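Local coordinates for protein exported gluconolactonase (Xanthomonas campestris pv. campestris, PDB 3DR2) that probably hydrolyses gluconolactone to gluconate in secondary glucose metabolism, as a calcium-binding six-bladed beta-propeller of the SMP-30 family, at residues A86-L99 / C102-A114. Numbering follows the deposited sequence.
Sequences AFTNGNAVDAQQRL and CEHGRRAITRSDA
T88 and E103 form an antiparallel, non-hydrogen-bonded pair, with CA atoms 4.1 Å apart, at the tightly packed end of a propeller-blade hairpin. Backbone bonds from N89 N to C102 O and from C102 N to G90 O follow this pair on one side; the first is nearly straight, 175° at the hydrogen. Beyond its other side H104 N and G105 N bind F87 O and A86 O, both from well above the carbonyl planes, as the chain curls out of strand 99-103. G105 CA lies at the edge of the F87 ring, near its plane.

On the face bearing T88, OG1 sits 3.5 Å from E103 CG, and a water joins it to E103 OE2. R106 grips the E103 carboxylate side-on: NE reaches OE1 at 2.7 Å, NH1 reaches OE2, and T110 OG1 donates to OE2 from above the carboxylate plane. A86 CB packs against R106 CG.

The other end is looser: one direct backbone bond, S112 N to L99 O, joins the segments there, while a water spans L99 N and S112 O. Farther out, the R98 and R111 guanidiniums stack with planes 7° apart and centres 3.8 Å apart. With CG anti to the backbone N (chi1 -175°), the R111 chain runs out to R98. D94 OD1 takes R98 NE on its syn lone pair at 2.8 Å, and a water links the same oxygen to R111 NH1.

N89 also touches E48 and N134, both calcium ligands, so the hairpin's dense end adjoins the metal site. The chemistry implies that carboxylates probably offset the arginine charge at both ends: E103 by a two-nitrogen grip, D94 partly through water.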
loop_
_atom_site.group_PDB
_atom_site.type_symbol
_atom_site.label_atom_id
_atom_site.label_comp_id
_atom_site.label_asym_id
_atom_site.label_seq_id
_atom_site.Cartn_x
_atom_site.Cartn_y
_atom_site.Cartn_z
ATOM N N ALA A 86 -11.223 2.078 -4.260
ATOM C CA ALA A 86 -10.922 1.364 -5.488
ATOM C C ALA A 86 -9.783 2.138 -6.157
ATOM O O ALA A 86 -9.902 2.620 -7.290
ATOM C CB ALA A 86 -12.160 1.320 -6.399
ATOM N N PHE A 87 -8.688 2.271 -5.419
ATOM C CA PHE A 87 -7.498 2.963 -5.888
ATOM C C PHE A 87 -7.749 4.385 -6.365
ATOM O O PHE A 87 -7.447 4.739 -7.505
ATOM C CB PHE A 87 -6.814 2.146 -6.989
ATOM C CG PHE A 87 -6.403 0.777 -6.544
ATOM C CD1 PHE A 87 -7.230 -0.320 -6.768
ATOM C CD2 PHE A 87 -5.217 0.590 -5.843
ATOM C CE1 PHE A 87 -6.879 -1.583 -6.296
ATOM C CE2 PHE A 87 -4.859 -0.666 -5.367
ATOM C CZ PHE A 87 -5.690 -1.755 -5.593
ATOM N N THR A 88 -8.305 5.199 -5.475
ATOM C CA THR A 88 -8.582 6.595 -5.776
ATOM C C THR A 88 -7.261 7.347 -5.921
ATOM O O THR A 88 -6.347 7.178 -5.106
ATOM C CB THR A 88 -9.423 7.227 -4.657
ATOM O OG1 THR A 88 -10.666 6.527 -4.563
ATOM C CG2 THR A 88 -9.707 8.693 -4.948
ATOM N N ASN A 89 -7.172 8.167 -6.963
ATOM C CA ASN A 89 -5.973 8.946 -7.259
ATOM C C ASN A 89 -6.281 10.436 -7.102
ATOM O O ASN A 89 -6.288 10.954 -5.991
ATOM C CB ASN A 89 -5.499 8.629 -8.691
ATOM C CG ASN A 89 -4.104 9.169 -8.988
ATOM O OD1 ASN A 89 -3.447 8.734 -9.943
ATOM N ND2 ASN A 89 -3.649 10.117 -8.181
ATOM N N GLY A 90 -6.563 11.121 -8.205
ATOM C CA GLY A 90 -6.859 12.537 -8.108
ATOM C C GLY A 90 -8.129 12.876 -7.337
ATOM O O GLY A 90 -9.085 12.099 -7.324
ATOM N N ASN A 91 -8.116 14.032 -6.671
ATOM C CA ASN A 91 -9.275 14.544 -5.931
ATOM C C ASN A 91 -9.434 16.006 -6.335
ATOM O O ASN A 91 -8.458 16.668 -6.709
ATOM C CB ASN A 91 -9.066 14.520 -4.412
ATOM C CG ASN A 91 -8.909 13.127 -3.861
ATOM O OD1 ASN A 91 -9.862 12.349 -3.807
ATOM N ND2 ASN A 91 -7.694 12.803 -3.442
ATOM N N ALA A 92 -10.663 16.499 -6.244
ATOM C CA ALA A 92 -10.982 17.886 -6.555
ATOM C C ALA A 92 -12.266 18.216 -5.808
ATOM O O ALA A 92 -12.924 17.323 -5.274
ATOM C CB ALA A 92 -11.177 18.071 -8.052
ATOM N N VAL A 93 -12.614 19.498 -5.766
ATOM C CA VAL A 93 -13.818 19.940 -5.073
ATOM C C VAL A 93 -14.675 20.738 -6.041
ATOM O O VAL A 93 -14.192 21.683 -6.655
ATOM C CB VAL A 93 -13.460 20.829 -3.869
ATOM C CG1 VAL A 93 -14.728 21.202 -3.099
ATOM C CG2 VAL A 93 -12.478 20.104 -2.969
ATOM N N ASP A 94 -15.942 20.361 -6.183
ATOM C CA ASP A 94 -16.804 21.074 -7.108
ATOM C C ASP A 94 -17.385 22.346 -6.506
ATOM O O ASP A 94 -17.098 22.691 -5.360
ATOM C CB ASP A 94 -17.903 20.145 -7.651
ATOM C CG ASP A 94 -18.943 19.759 -6.612
ATOM O OD1 ASP A 94 -19.700 18.802 -6.890
ATOM O OD2 ASP A 94 -19.020 20.403 -5.544
ATOM N N ALA A 95 -18.180 23.058 -7.295
ATOM C CA ALA A 95 -18.772 24.308 -6.843
ATOM C C ALA A 95 -19.654 24.151 -5.608
ATOM O O ALA A 95 -19.771 25.077 -4.806
ATOM C CB ALA A 95 -19.561 24.942 -7.978
ATOM N N GLN A 96 -20.265 22.979 -5.450
ATOM C CA GLN A 96 -21.135 22.721 -4.306
ATOM C C GLN A 96 -20.372 22.154 -3.108
ATOM O O GLN A 96 -20.977 21.649 -2.164
ATOM C CB GLN A 96 -22.253 21.747 -4.692
ATOM C CG GLN A 96 -23.272 22.278 -5.702
ATOM C CD GLN A 96 -22.716 22.410 -7.109
ATOM O OE1 GLN A 96 -22.156 21.461 -7.662
ATOM N NE2 GLN A 96 -22.881 23.588 -7.701
ATOM N N GLN A 97 -19.045 22.259 -3.155
ATOM C CA GLN A 97 -18.161 21.764 -2.105
ATOM C C GLN A 97 -18.267 20.262 -1.861
ATOM O O GLN A 97 -18.130 19.790 -0.729
ATOM C CB GLN A 97 -18.378 22.533 -0.798
ATOM C CG GLN A 97 -17.777 23.950 -0.794
ATOM C CD GLN A 97 -16.254 23.969 -0.943
ATOM O OE1 GLN A 97 -15.717 24.494 -1.921
ATOM N NE2 GLN A 97 -15.556 23.404 0.033
ATOM N N ARG A 98 -18.519 19.519 -2.934
ATOM C CA ARG A 98 -18.586 18.061 -2.867
ATOM C C ARG A 98 -17.260 17.555 -3.426
ATOM O O ARG A 98 -16.698 18.163 -4.333
ATOM C CB ARG A 98 -19.729 17.519 -3.733
ATOM C CG ARG A 98 -21.124 17.835 -3.232
ATOM C CD ARG A 98 -22.168 17.378 -4.245
ATOM N NE ARG A 98 -22.062 18.128 -5.496
ATOM C CZ ARG A 98 -22.963 18.087 -6.471
ATOM N NH1 ARG A 98 -24.045 17.328 -6.349
ATOM N NH2 ARG A 98 -22.791 18.818 -7.567
ATOM N N LEU A 99 -16.750 16.456 -2.880
ATOM C CA LEU A 99 -15.495 15.905 -3.368
ATOM C C LEU A 99 -15.745 15.044 -4.596
ATOM O O LEU A 99 -16.677 14.240 -4.613
ATOM C CB LEU A 99 -14.829 15.033 -2.298
ATOM C CG LEU A 99 -14.478 15.658 -0.951
ATOM C CD1 LEU A 99 -13.713 14.641 -0.118
ATOM C CD2 LEU A 99 -13.644 16.917 -1.162
ATOM N N CYS A 102 -10.972 10.545 -8.974
ATOM C CA CYS A 102 -10.509 9.745 -10.103
ATOM C C CYS A 102 -10.197 8.408 -9.453
ATOM O O CYS A 102 -9.411 8.356 -8.503
ATOM C CB CYS A 102 -9.214 10.298 -10.690
ATOM S SG CYS A 102 -9.429 11.709 -11.763
ATOM N N GLU A 103 -10.805 7.331 -9.940
ATOM C CA GLU A 103 -10.558 6.018 -9.357
ATOM C C GLU A 103 -9.968 5.039 -10.365
ATOM O O GLU A 103 -10.602 4.709 -11.371
ATOM C CB GLU A 103 -11.853 5.447 -8.768
ATOM C CG GLU A 103 -12.360 6.237 -7.564
ATOM C CD GLU A 103 -13.568 5.601 -6.896
ATOM O OE1 GLU A 103 -13.745 4.377 -7.038
ATOM O OE2 GLU A 103 -14.327 6.322 -6.211
ATOM N N HIS A 104 -8.744 4.586 -10.092
ATOM C CA HIS A 104 -8.068 3.638 -10.979
ATOM C C HIS A 104 -8.816 2.315 -11.015
ATOM O O HIS A 104 -8.956 1.700 -12.070
ATOM C CB HIS A 104 -6.642 3.340 -10.498
ATOM C CG HIS A 104 -5.630 4.396 -10.824
ATOM N ND1 HIS A 104 -4.279 4.195 -10.633
ATOM C CD2 HIS A 104 -5.759 5.653 -11.310
ATOM C CE1 HIS A 104 -3.619 5.283 -10.987
ATOM N NE2 HIS A 104 -4.493 6.184 -11.400
ATOM N N GLY A 105 -9.275 1.877 -9.845
ATOM C CA GLY A 105 -9.980 0.614 -9.735
ATOM C C GLY A 105 -11.299 0.542 -10.476
ATOM O O GLY A 105 -11.499 -0.348 -11.310
ATOM N N ARG A 106 -12.210 1.458 -10.168
ATOM C CA ARG A 106 -13.501 1.460 -10.841
ATOM C C ARG A 106 -13.384 2.071 -12.234
ATOM O O ARG A 106 -14.344 2.053 -13.011
ATOM C CB ARG A 106 -14.549 2.206 -9.998
ATOM C CG ARG A 106 -15.029 1.387 -8.798
ATOM C CD ARG A 106 -16.335 1.901 -8.210
ATOM N NE ARG A 106 -16.146 3.080 -7.372
ATOM C CZ ARG A 106 -17.118 3.659 -6.671
ATOM N NH1 ARG A 106 -16.856 4.726 -5.930
ATOM N NH2 ARG A 106 -18.354 3.174 -6.716
ATOM N N ARG A 107 -12.195 2.591 -12.543
ATOM C CA ARG A 107 -11.904 3.210 -13.838
ATOM C C ARG A 107 -12.991 4.228 -14.159
ATOM O O ARG A 107 -13.662 4.153 -15.189
ATOM C CB ARG A 107 -11.812 2.117 -14.916
ATOM C CG ARG A 107 -10.669 1.141 -14.645
ATOM C CD ARG A 107 -10.732 -0.138 -15.470
ATOM N NE ARG A 107 -10.596 0.095 -16.907
ATOM C CZ ARG A 107 -10.550 -0.872 -17.819
ATOM N NH1 ARG A 107 -10.623 -2.143 -17.446
ATOM N NH2 ARG A 107 -10.444 -0.570 -19.105
ATOM N N ALA A 108 -13.144 5.202 -13.271
ATOM C CA ALA A 108 -14.186 6.195 -13.444
ATOM C C ALA A 108 -14.003 7.430 -12.594
ATOM O O ALA A 108 -13.052 7.537 -11.819
ATOM C CB ALA A 108 -15.529 5.559 -13.114
ATOM N N ILE A 109 -14.933 8.363 -12.772
ATOM C CA ILE A 109 -14.982 9.598 -12.002
ATOM C C ILE A 109 -16.150 9.395 -11.042
ATOM O O ILE A 109 -17.252 9.038 -11.471
ATOM C CB ILE A 109 -15.302 10.819 -12.887
ATOM C CG1 ILE A 109 -14.217 11.001 -13.949
ATOM C CG2 ILE A 109 -15.424 12.069 -12.020
ATOM C CD1 ILE A 109 -12.823 11.253 -13.383
ATOM N N THR A 110 -15.912 9.602 -9.749
ATOM C CA THR A 110 -16.963 9.435 -8.746
ATOM C C THR A 110 -17.085 10.704 -7.901
ATOM O O THR A 110 -16.229 11.587 -7.973
ATOM C CB THR A 110 -16.664 8.226 -7.827
ATOM O OG1 THR A 110 -15.481 8.484 -7.056
ATOM C CG2 THR A 110 -16.449 6.967 -8.666
ATOM N N ARG A 111 -18.155 10.799 -7.112
ATOM C CA ARG A 111 -18.382 11.969 -6.267
ATOM C C ARG A 111 -18.898 11.520 -4.902
ATOM O O ARG A 111 -19.849 10.746 -4.815
ATOM C CB ARG A 111 -19.396 12.904 -6.940
ATOM C CG ARG A 111 -19.646 14.223 -6.218
ATOM C CD ARG A 111 -20.506 15.145 -7.078
ATOM N NE ARG A 111 -21.813 14.550 -7.342
ATOM C CZ ARG A 111 -22.580 14.849 -8.385
ATOM N NH1 ARG A 111 -22.174 15.742 -9.278
ATOM N NH2 ARG A 111 -23.755 14.254 -8.533
ATOM N N SER A 112 -18.273 12.012 -3.837
ATOM C CA SER A 112 -18.669 11.637 -2.479
ATOM C C SER A 112 -19.769 12.514 -1.895
ATOM O O SER A 112 -19.855 13.708 -2.190
ATOM C CB SER A 112 -17.466 11.702 -1.534
ATOM O OG SER A 112 -16.425 10.855 -1.956
ATOM N N ASP A 113 -20.602 11.907 -1.051
ATOM C CA ASP A 113 -21.686 12.618 -0.379
ATOM C C ASP A 113 -21.251 12.857 1.066
ATOM O O ASP A 113 -20.128 12.531 1.440
ATOM C CB ASP A 113 -22.971 11.782 -0.393
ATOM C CG ASP A 113 -23.582 11.665 -1.775
ATOM O OD1 ASP A 113 -22.832 11.392 -2.736
ATOM O OD2 ASP A 113 -24.819 11.832 -1.902
ATOM N N ALA A 114 -22.141 13.418 1.878
ATOM C CA ALA A 114 -21.831 13.686 3.279
ATOM C C ALA A 114 -21.761 12.353 4.010
ATOM O O ALA A 114 -21.257 12.267 5.131
ATOM C CB ALA A 114 -22.909 14.570 3.897
HETATM O O HOH W 1 -13.770 3.492 -4.296
HETATM O O HOH W 2 -13.157 7.416 -4.026
HETATM O O HOH W 3 -19.788 17.485 -9.261
HETATM O O HOH W 4 -18.366 15.361 -0.599
#